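Long-range contacts in TRAP solute Binding Protein (Uncultured marine bacterium, PDB 5I7I), which binds aromatic acids such as 3-hydroxybenzoate and probably delivers them to the membrane component of a TRAP transporter: residues E106-A112 with R231-P237; L133-L139 with L241-Y247; K154-S158 with T291-L295. All coordinates share one frame; numbering follows the deposited sequence.

Contact 1. Residues E106-A112 with R231-P237; sequences ELPFMPA and RGLYTTP
Pro111 wedges its CB, CG and CD against the backbone of Gly232 and Tyr234 and the methyl of Thr235, and this is the tightly packed middle of the contact. Pro111 CG comes within 3.5 Å of Tyr234 C, and its CD lies 3.4 Å from Gly232 O. Next to it, the carbonyl O of Pro111 receives Gly232 N at 2.9 Å, while Phe109 N gives a nearly straight bond (172°) to Leu233 O, the donor standing well above the carbonyl plane. The type II turn from Leu107 to Met110 puts Phe109 at its third position with a positive phi of 63°, so that Phe109 CA also makes a CA-H...O contact with Gly232 O, 3.1 Å away. Among these buried residues a water bridges Leu107 O and Thr235 N, where the two backbones stand too far apart to bond directly.

The segment 231-237 leads from the six-stranded sheet of one lobe into strand 237-243 of the other, so the contact lies along a connection between the two lobes of the solute-binding fold, and the side chain of Tyr234 is about 5 Å from the bound 3-hydroxybenzoate. At the buried end, the hydroxyl of Thr236 donates to Glu106 OE2 at 2.7 Å, coming from above the carboxylate plane; Thr171 is a second partner of the same oxygen.

The opposite end is looser and partly exposed. The phenyl ring of Phe109 crosses the side chain of Leu233, Phe109 CZ 3.7 Å from Leu233 CD1. Arg231, bent at chi2 (-66°), carries its guanidinium over Ala112 CB, one face on the methyl, and a water joins Arg231 NE to Met110 O.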
loop_
_atom_site.group_PDB
_atom_site.type_symbol
_atom_site.label_atom_id
_atom_site.label_comp_id
_atom_site.label_asym_id
_atom_site.label_seq_id
_atom_site.Cartn_x
_atom_site.Cartn_y
_atom_site.Cartn_z
ATOM N N GLU A 106 -8.038 -3.783 -2.950
ATOM C CA GLU A 106 -8.125 -2.350 -3.164
ATOM C C GLU A 106 -9.554 -1.849 -3.302
ATOM O O GLU A 106 -9.754 -0.647 -3.468
ATOM C CB GLU A 106 -7.368 -1.970 -4.430
ATOM C CG GLU A 106 -5.896 -2.220 -4.378
ATOM C CD GLU A 106 -5.211 -1.652 -5.572
ATOM O OE1 GLU A 106 -5.135 -2.345 -6.612
ATOM O OE2 GLU A 106 -4.792 -0.476 -5.481
ATOM N N LEU A 107 -10.548 -2.730 -3.273
ATOM C CA LEU A 107 -11.909 -2.327 -3.553
ATOM C C LEU A 107 -12.488 -1.503 -2.408
ATOM O O LEU A 107 -11.990 -1.540 -1.278
ATOM C CB LEU A 107 -12.765 -3.552 -3.860
ATOM C CG LEU A 107 -12.360 -4.286 -5.140
ATOM C CD1 LEU A 107 -13.164 -5.564 -5.302
ATOM C CD2 LEU A 107 -12.569 -3.390 -6.362
ATOM N N PRO A 108 -13.521 -0.710 -2.694
ATOM C CA PRO A 108 -14.005 0.254 -1.705
ATOM C C PRO A 108 -14.429 -0.439 -0.419
ATOM O O PRO A 108 -15.121 -1.457 -0.427
ATOM C CB PRO A 108 -15.190 0.911 -2.420
ATOM C CG PRO A 108 -14.804 0.838 -3.903
ATOM C CD PRO A 108 -14.171 -0.514 -4.008
ATOM N N PHE A 109 -14.003 0.125 0.696
ATOM C CA PHE A 109 -14.467 -0.304 2.009
ATOM C C PHE A 109 -14.100 -1.744 2.334
ATOM O O PHE A 109 -14.720 -2.362 3.204
ATOM C CB PHE A 109 -15.951 0.013 2.200
ATOM C CG PHE A 109 -16.221 1.483 2.123
ATOM C CD1 PHE A 109 -15.932 2.308 3.192
ATOM C CD2 PHE A 109 -16.665 2.063 0.954
ATOM C CE1 PHE A 109 -16.128 3.655 3.108
ATOM C CE2 PHE A 109 -16.861 3.427 0.869
ATOM C CZ PHE A 109 -16.587 4.222 1.946
ATOM N N MET A 110 -13.039 -2.273 1.698
ATOM C CA MET A 110 -12.496 -3.574 2.064
ATOM C C MET A 110 -11.710 -3.600 3.372
ATOM O O MET A 110 -11.804 -4.594 4.105
ATOM C CB MET A 110 -11.598 -4.121 0.961
ATOM C CG MET A 110 -12.383 -4.649 -0.183
ATOM S SD MET A 110 -13.292 -6.173 0.194
ATOM C CE MET A 110 -11.947 -7.318 0.264
ATOM N N PRO A 111 -10.881 -2.600 3.694
ATOM C CA PRO A 111 -9.866 -2.831 4.735
ATOM C C PRO A 111 -10.377 -2.643 6.148
ATOM O O PRO A 111 -11.141 -1.724 6.451
ATOM C CB PRO A 111 -8.788 -1.787 4.416
ATOM C CG PRO A 111 -9.586 -0.645 3.853
ATOM C CD PRO A 111 -10.671 -1.299 3.027
ATOM N N ALA A 112 -9.941 -3.540 7.019
ATOM C CA ALA A 112 -9.993 -3.303 8.458
ATOM C C ALA A 112 -8.656 -2.678 8.863
ATOM O O ALA A 112 -8.061 -1.936 8.074
ATOM C CB ALA A 112 -10.279 -4.612 9.192
ATOM N N ARG A 231 -14.764 -0.432 8.632
ATOM C CA ARG A 231 -14.121 -0.627 7.336
ATOM C C ARG A 231 -13.739 0.724 6.765
ATOM O O ARG A 231 -14.590 1.606 6.603
ATOM C CB ARG A 231 -15.018 -1.397 6.371
ATOM C CG ARG A 231 -15.225 -2.845 6.747
ATOM C CD ARG A 231 -13.934 -3.643 6.659
ATOM N NE ARG A 231 -14.109 -5.076 6.905
ATOM C CZ ARG A 231 -14.161 -5.641 8.107
ATOM N NH1 ARG A 231 -14.327 -6.949 8.241
ATOM N NH2 ARG A 231 -14.013 -4.901 9.194
ATOM N N GLY A 232 -12.453 0.895 6.475
ATOM C CA GLY A 232 -11.957 2.156 5.985
ATOM C C GLY A 232 -12.161 2.303 4.493
ATOM O O GLY A 232 -12.650 1.414 3.800
ATOM N N LEU A 233 -11.801 3.483 3.990
ATOM C CA LEU A 233 -12.130 3.846 2.616
ATOM C C LEU A 233 -11.516 2.881 1.617
ATOM O O LEU A 233 -12.207 2.387 0.722
ATOM C CB LEU A 233 -11.640 5.269 2.360
ATOM C CG LEU A 233 -12.039 5.897 1.040
ATOM C CD1 LEU A 233 -13.565 6.097 1.018
ATOM C CD2 LEU A 233 -11.292 7.223 0.849
ATOM N N TYR A 234 -10.226 2.598 1.758
ATOM C CA TYR A 234 -9.497 1.730 0.847
ATOM C C TYR A 234 -8.133 1.495 1.468
ATOM O O TYR A 234 -7.705 2.222 2.378
ATOM C CB TYR A 234 -9.301 2.374 -0.545
ATOM C CG TYR A 234 -8.182 3.397 -0.490
ATOM C CD1 TYR A 234 -8.398 4.663 0.019
ATOM C CD2 TYR A 234 -6.881 3.063 -0.879
ATOM C CE1 TYR A 234 -7.362 5.577 0.139
ATOM C CE2 TYR A 234 -5.827 3.987 -0.748
ATOM C CZ TYR A 234 -6.077 5.232 -0.240
ATOM O OH TYR A 234 -5.068 6.157 -0.051
ATOM N N THR A 235 -7.446 0.489 0.944
ATOM C CA THR A 235 -6.010 0.382 1.127
ATOM C C THR A 235 -5.421 -0.078 -0.190
ATOM O O THR A 235 -6.148 -0.403 -1.137
ATOM C CB THR A 235 -5.639 -0.575 2.267
ATOM O OG1 THR A 235 -4.256 -0.440 2.536
ATOM C CG2 THR A 235 -5.902 -2.022 1.897
ATOM N N THR A 236 -4.092 -0.102 -0.257
ATOM C CA THR A 236 -3.432 -0.619 -1.452
ATOM C C THR A 236 -2.270 -1.532 -1.053
ATOM O O THR A 236 -1.527 -1.217 -0.108
ATOM C CB THR A 236 -3.002 0.500 -2.426
ATOM O OG1 THR A 236 -2.781 -0.011 -3.742
ATOM C CG2 THR A 236 -1.746 1.226 -1.941
ATOM N N PRO A 237 -2.150 -2.701 -1.677
ATOM C CA PRO A 237 -1.105 -3.648 -1.271
ATOM C C PRO A 237 0.305 -3.193 -1.602
ATOM O O PRO A 237 0.594 -2.717 -2.705
ATOM C CB PRO A 237 -1.470 -4.926 -2.025
ATOM C CG PRO A 237 -2.918 -4.844 -2.164
ATOM C CD PRO A 237 -3.210 -3.395 -2.423
HETATM O O HOH W 1 -9.420 -1.309 -0.197
HETATM O O HOH W 2 -13.833 -6.349 4.351
#

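Contact 2. Residues L133-L139 with L241-Y247; sequences LKDYKVL and LMNKAKY
Lys137 lies lengthwise over the ring of Tyr247, its aliphatic chain covering one face. CD is above the centre of the ring, 3.8 Å from the centroid and only 7° off the normal, a CH-pi contact; NZ lies farther along, off-centre over the CZ side, in a cation-pi interaction. The lysine gets there through CG anti to its backbone N (chi1 169°) and a bend at chi2. Asp259 then ties both tips, forming a salt bridge with Lys137 NZ and a hydrogen bond with Tyr247 OH. A valine in place of Tyr247 would probably leave the lysine chain without the face it lies on and Asp259 without its phenolic partner.

A second aromatic face is used on the other side of the strand pair. Leu241 lays CD1 over the Tyr136 ring, offset toward the rim at 3.6 Å from Tyr136 CD2, while its other methyl, CD2, meets Leu133 CD2 at 4.1 Å, the two side chains crossing at about a right angle. Leu139 crosses Met242 obliquely, Leu139 CG against Met242 CB, on the face that carries Lys137.

Between these layers Lys137 and Met242 form an antiparallel hydrogen-bonded pair; Met242 N to Lys137 O measures 2.8 Å and is nearly straight (174°). At the exposed end Lys244 stretches its extended chain to Lys134 O, NZ donating at 2.7 Å, and a water links Lys244 N to Asp135 O. Asn243 OD1 accepts from Lys246 N, capping the helix that follows, and Asn243 ND2 donates to Val80 O.

The arrangement is that of an edge strand, 136-143, paired antiparallel with 237-243 in the five-stranded mixed sheet of one lobe, where the inner strand runs straight into an N-capped helix.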
loop_
_atom_site.group_PDB
_atom_site.type_symbol
_atom_site.label_atom_id
_atom_site.label_comp_id
_atom_site.label_asym_id
_atom_site.label_seq_id
_atom_site.Cartn_x
_atom_site.Cartn_y
_atom_site.Cartn_z
ATOM N N LEU A 133 2.678 -13.768 -7.916
ATOM C CA LEU A 133 4.025 -13.531 -7.412
ATOM C C LEU A 133 4.951 -14.717 -7.648
ATOM O O LEU A 133 6.051 -14.762 -7.078
ATOM C CB LEU A 133 3.959 -13.122 -5.940
ATOM C CG LEU A 133 3.255 -11.770 -5.758
ATOM C CD1 LEU A 133 2.915 -11.503 -4.302
ATOM C CD2 LEU A 133 4.124 -10.642 -6.293
ATOM N N LYS A 134 4.542 -15.658 -8.504
ATOM C CA LYS A 134 5.339 -16.855 -8.764
ATOM C C LYS A 134 6.753 -16.541 -9.248
ATOM O O LYS A 134 7.654 -17.370 -9.066
ATOM C CB LYS A 134 4.613 -17.776 -9.760
ATOM C CG LYS A 134 4.444 -17.204 -11.158
ATOM C CD LYS A 134 3.756 -18.172 -12.109
ATOM C CE LYS A 134 3.787 -17.627 -13.521
ATOM N NZ LYS A 134 3.096 -16.314 -13.593
ATOM N N ASP A 135 6.981 -15.377 -9.857
ATOM C CA ASP A 135 8.299 -15.074 -10.405
ATOM C C ASP A 135 9.247 -14.470 -9.372
ATOM O O ASP A 135 10.364 -14.094 -9.736
ATOM C CB ASP A 135 8.207 -14.130 -11.613
ATOM C CG ASP A 135 7.480 -14.751 -12.810
ATOM O OD1 ASP A 135 7.390 -15.992 -12.894
ATOM O OD2 ASP A 135 7.022 -13.976 -13.669
ATOM N N TYR A 136 8.823 -14.364 -8.107
ATOM C CA TYR A 136 9.567 -13.705 -7.043
ATOM C C TYR A 136 9.670 -14.622 -5.833
ATOM O O TYR A 136 8.887 -15.559 -5.657
ATOM C CB TYR A 136 8.855 -12.417 -6.590
ATOM C CG TYR A 136 8.460 -11.485 -7.712
ATOM C CD1 TYR A 136 7.280 -11.694 -8.416
ATOM C CD2 TYR A 136 9.284 -10.435 -8.114
ATOM C CE1 TYR A 136 6.913 -10.868 -9.463
ATOM C CE2 TYR A 136 8.921 -9.592 -9.160
ATOM C CZ TYR A 136 7.737 -9.823 -9.833
ATOM O OH TYR A 136 7.335 -9.012 -10.859
ATOM N N LYS A 137 10.626 -14.300 -4.971
ATOM C CA LYS A 137 10.613 -14.772 -3.594
ATOM C C LYS A 137 9.829 -13.746 -2.787
ATOM O O LYS A 137 10.259 -12.590 -2.640
ATOM C CB LYS A 137 12.036 -14.934 -3.048
ATOM C CG LYS A 137 12.108 -15.160 -1.541
ATOM C CD LYS A 137 11.412 -16.429 -1.080
ATOM C CE LYS A 137 11.496 -16.528 0.445
ATOM N NZ LYS A 137 10.908 -17.802 0.957
ATOM N N VAL A 138 8.695 -14.164 -2.255
ATOM C CA VAL A 138 7.853 -13.260 -1.484
ATOM C C VAL A 138 8.440 -13.158 -0.086
ATOM O O VAL A 138 8.619 -14.176 0.598
ATOM C CB VAL A 138 6.405 -13.755 -1.426
ATOM C CG1 VAL A 138 5.568 -12.874 -0.486
ATOM C CG2 VAL A 138 5.787 -13.786 -2.820
ATOM N N LEU A 139 8.763 -11.938 0.343
ATOM C CA LEU A 139 9.078 -11.715 1.746
ATOM C C LEU A 139 7.804 -11.406 2.520
ATOM O O LEU A 139 7.489 -12.093 3.499
ATOM C CB LEU A 139 10.144 -10.628 1.920
ATOM C CG LEU A 139 11.443 -10.885 1.143
ATOM C CD1 LEU A 139 12.351 -9.687 1.282
ATOM C CD2 LEU A 139 12.135 -12.164 1.610
ATOM N N LEU A 241 9.657 -7.929 -1.767
ATOM C CA LEU A 241 10.011 -9.048 -2.627
ATOM C C LEU A 241 11.515 -9.175 -2.769
ATOM O O LEU A 241 12.242 -8.183 -2.756
ATOM C CB LEU A 241 9.469 -8.811 -4.044
ATOM C CG LEU A 241 7.970 -8.567 -4.184
ATOM C CD1 LEU A 241 7.665 -8.317 -5.645
ATOM C CD2 LEU A 241 7.183 -9.733 -3.658
ATOM N N MET A 242 11.970 -10.416 -2.934
ATOM C CA MET A 242 13.367 -10.718 -3.189
ATOM C C MET A 242 13.476 -11.417 -4.535
ATOM O O MET A 242 12.575 -12.153 -4.963
ATOM C CB MET A 242 13.894 -11.634 -2.084
ATOM C CG MET A 242 15.371 -11.985 -2.191
ATOM S SD MET A 242 15.958 -12.860 -0.746
ATOM C CE MET A 242 16.359 -11.544 0.372
ATOM N N ASN A 243 14.606 -11.208 -5.198
ATOM C CA ASN A 243 14.866 -11.915 -6.443
ATOM C C ASN A 243 14.935 -13.414 -6.178
ATOM O O ASN A 243 15.610 -13.867 -5.246
ATOM C CB ASN A 243 16.179 -11.420 -7.034
ATOM C CG ASN A 243 16.592 -12.203 -8.270
ATOM O OD1 ASN A 243 17.447 -13.077 -8.208
ATOM N ND2 ASN A 243 15.975 -11.890 -9.395
ATOM N N LYS A 244 14.230 -14.188 -7.003
ATOM C CA LYS A 244 14.118 -15.622 -6.763
ATOM C C LYS A 244 15.470 -16.309 -6.881
ATOM O O LYS A 244 15.847 -17.095 -6.010
ATOM C CB LYS A 244 13.111 -16.220 -7.747
ATOM C CG LYS A 244 12.628 -17.621 -7.414
ATOM C CD LYS A 244 11.363 -17.935 -8.203
ATOM C CE LYS A 244 10.598 -19.096 -7.605
ATOM N NZ LYS A 244 9.373 -19.361 -8.409
ATOM N N ALA A 245 16.211 -16.045 -7.963
ATOM C CA ALA A 245 17.492 -16.717 -8.157
ATOM C C ALA A 245 18.447 -16.410 -7.008
ATOM O O ALA A 245 19.196 -17.289 -6.556
ATOM C CB ALA A 245 18.098 -16.305 -9.497
ATOM N N LYS A 246 18.414 -15.172 -6.507
ATOM C CA LYS A 246 19.297 -14.792 -5.414
ATOM C C LYS A 246 18.928 -15.538 -4.138
ATOM O O LYS A 246 19.799 -16.080 -3.448
ATOM C CB LYS A 246 19.274 -13.278 -5.201
ATOM C CG LYS A 246 20.317 -12.768 -4.196
ATOM C CD LYS A 246 21.751 -12.978 -4.675
ATOM C CE LYS A 246 22.734 -12.263 -3.763
ATOM N NZ LYS A 246 24.044 -12.041 -4.435
ATOM N N TYR A 247 17.636 -15.591 -3.812
ATOM C CA TYR A 247 17.200 -16.420 -2.695
ATOM C C TYR A 247 17.641 -17.873 -2.883
ATOM O O TYR A 247 18.158 -18.504 -1.957
ATOM C CB TYR A 247 15.679 -16.349 -2.532
ATOM C CG TYR A 247 15.142 -17.369 -1.532
ATOM C CD1 TYR A 247 15.207 -17.147 -0.160
ATOM C CD2 TYR A 247 14.586 -18.565 -1.972
ATOM C CE1 TYR A 247 14.725 -18.088 0.750
ATOM C CE2 TYR A 247 14.110 -19.511 -1.079
ATOM C CZ TYR A 247 14.162 -19.254 0.288
ATOM O OH TYR A 247 13.690 -20.188 1.181
HETATM O O HOH W 3 12.857 -13.088 -9.379
#

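Contact 3. Residues K154-S158 with T291-L295; sequences KVIKS and TIHSL
Thr291 opens the contact thinly, its OG1 only grazing Val155 CG2 at 4.3 Å. His293, two residues on, does most of the work. A first torsion of -177° swings its imidazole away from its own backbone nitrogen and brings the ring alongside residues 155-157. His293 CB touches Val155 CG1, and CD2 of the same histidine approaches Ile156 O at 3.5 Å, with that oxygen at the ring edge, close to its plane. Ile156 O is itself hydrogen-bonded to Thr225. The far ring nitrogen, His293 NE2, lies 2.8 Å from a water placed in the ring plane, and this water donates to Lys157 O, so the two segments are joined through solvent. Leu295 brings the end of its side chain up to the loop, CD2 3.2 Å from Lys157 O.

The two segments run nearly parallel, 6° apart, yet they do not pair: strand 291-295 bonds instead to strand 223-227, as an outermost member of the six-stranded mixed sheet of one lobe, with the 154-158 loop running alongside it, on the side where Thr291 and His293 project.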
loop_
_atom_site.group_PDB
_atom_site.type_symbol
_atom_site.label_atom_id
_atom_site.label_comp_id
_atom_site.label_asym_id
_atom_site.label_seq_id
_atom_site.Cartn_x
_atom_site.Cartn_y
_atom_site.Cartn_z
ATOM N N LYS A 154 -10.857 22.596 1.453
ATOM C CA LYS A 154 -12.290 22.320 1.425
ATOM C C LYS A 154 -12.587 21.050 2.213
ATOM O O LYS A 154 -12.028 19.987 1.930
ATOM C CB LYS A 154 -12.755 22.151 -0.016
ATOM C CG LYS A 154 -14.237 21.877 -0.156
ATOM C CD LYS A 154 -14.604 21.695 -1.624
ATOM C CE LYS A 154 -16.083 21.458 -1.805
ATOM N NZ LYS A 154 -16.333 21.059 -3.223
ATOM N N VAL A 155 -13.470 21.142 3.199
ATOM C CA VAL A 155 -13.830 19.950 3.952
ATOM C C VAL A 155 -14.678 19.041 3.075
ATOM O O VAL A 155 -15.654 19.484 2.459
ATOM C CB VAL A 155 -14.585 20.324 5.232
ATOM C CG1 VAL A 155 -15.073 19.066 5.950
ATOM C CG2 VAL A 155 -13.700 21.158 6.142
ATOM N N ILE A 156 -14.346 17.763 3.054
ATOM C CA ILE A 156 -15.101 16.769 2.298
ATOM C C ILE A 156 -16.087 16.122 3.267
ATOM O O ILE A 156 -15.731 15.252 4.068
ATOM C CB ILE A 156 -14.199 15.751 1.597
ATOM C CG1 ILE A 156 -13.216 16.459 0.657
ATOM C CG2 ILE A 156 -15.047 14.730 0.841
ATOM C CD1 ILE A 156 -13.851 17.344 -0.399
ATOM N N LYS A 157 -17.354 16.554 3.182
ATOM C CA LYS A 157 -18.431 16.028 4.014
ATOM C C LYS A 157 -19.238 14.947 3.325
ATOM O O LYS A 157 -19.953 14.202 4.002
ATOM C CB LYS A 157 -19.440 17.132 4.341
ATOM C CG LYS A 157 -18.868 18.351 5.006
ATOM C CD LYS A 157 -19.976 19.373 5.225
ATOM C CE LYS A 157 -19.869 20.572 4.282
ATOM N NZ LYS A 157 -20.055 20.245 2.844
ATOM N N SER A 158 -19.167 14.874 2.006
ATOM C CA SER A 158 -19.981 13.949 1.230
ATOM C C SER A 158 -19.334 13.831 -0.142
ATOM O O SER A 158 -18.468 14.625 -0.515
ATOM C CB SER A 158 -21.434 14.424 1.081
ATOM O OG SER A 158 -21.510 15.501 0.164
ATOM N N THR A 291 -7.765 19.971 9.885
ATOM C CA THR A 291 -9.027 19.457 10.384
ATOM C C THR A 291 -9.146 17.994 9.999
ATOM O O THR A 291 -8.589 17.553 8.986
ATOM C CB THR A 291 -10.240 20.212 9.813
ATOM O OG1 THR A 291 -10.195 20.223 8.380
ATOM C CG2 THR A 291 -10.296 21.638 10.338
ATOM N N ILE A 292 -9.883 17.244 10.812
ATOM C CA ILE A 292 -10.151 15.846 10.526
ATOM C C ILE A 292 -11.630 15.607 10.748
ATOM O O ILE A 292 -12.150 15.836 11.855
ATOM C CB ILE A 292 -9.257 14.885 11.341
ATOM C CG1 ILE A 292 -9.641 13.425 11.073
ATOM C CG2 ILE A 292 -9.336 15.147 12.821
ATOM C CD1 ILE A 292 -9.486 13.009 9.660
ATOM N N HIS A 293 -12.309 15.197 9.690
ATOM C CA HIS A 293 -13.743 14.984 9.672
ATOM C C HIS A 293 -13.981 13.511 9.376
ATOM O O HIS A 293 -13.347 12.943 8.487
ATOM C CB HIS A 293 -14.369 15.840 8.572
ATOM C CG HIS A 293 -15.862 15.748 8.496
ATOM N ND1 HIS A 293 -16.686 16.103 9.538
ATOM C CD2 HIS A 293 -16.680 15.355 7.487
ATOM C CE1 HIS A 293 -17.948 15.924 9.180
ATOM N NE2 HIS A 293 -17.972 15.467 7.940
ATOM N N SER A 294 -14.916 12.900 10.083
ATOM C CA SER A 294 -15.166 11.469 9.966
ATOM C C SER A 294 -16.585 11.244 9.454
ATOM O O SER A 294 -17.561 11.577 10.136
ATOM C CB SER A 294 -14.952 10.795 11.317
ATOM O OG SER A 294 -15.077 9.391 11.172
ATOM N N LEU A 295 -16.711 10.694 8.250
ATOM C CA LEU A 295 -18.019 10.470 7.659
ATOM C C LEU A 295 -18.785 9.383 8.395
ATOM O O LEU A 295 -18.233 8.348 8.789
ATOM C CB LEU A 295 -17.872 10.047 6.202
ATOM C CG LEU A 295 -17.089 11.010 5.314
ATOM C CD1 LEU A 295 -17.120 10.499 3.884
ATOM C CD2 LEU A 295 -17.661 12.403 5.382
HETATM O O HOH W 4 -20.294 14.485 6.681
#

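How the contacts relate
Contact 1 is the buried one, nearest the centre of the chain and the ligand; contacts 2 and 3 are only partly buried and lie on opposite sides of that centre, about 41 Å apart between centres. Contacts 1 and 2 adjoin along the chain, since residues 231-237 lead into strand 237-243, whereas contact 3 belongs to the six-stranded sheet. Their chemistry differs accordingly. Two loops in contact 1 are held by backbone bonds, proline packing and a buried carboxylate, contact 2 combines strand pairing with aromatic faces and lysine ends, and contact 3 relies on sparse apolar touches and one bridging water.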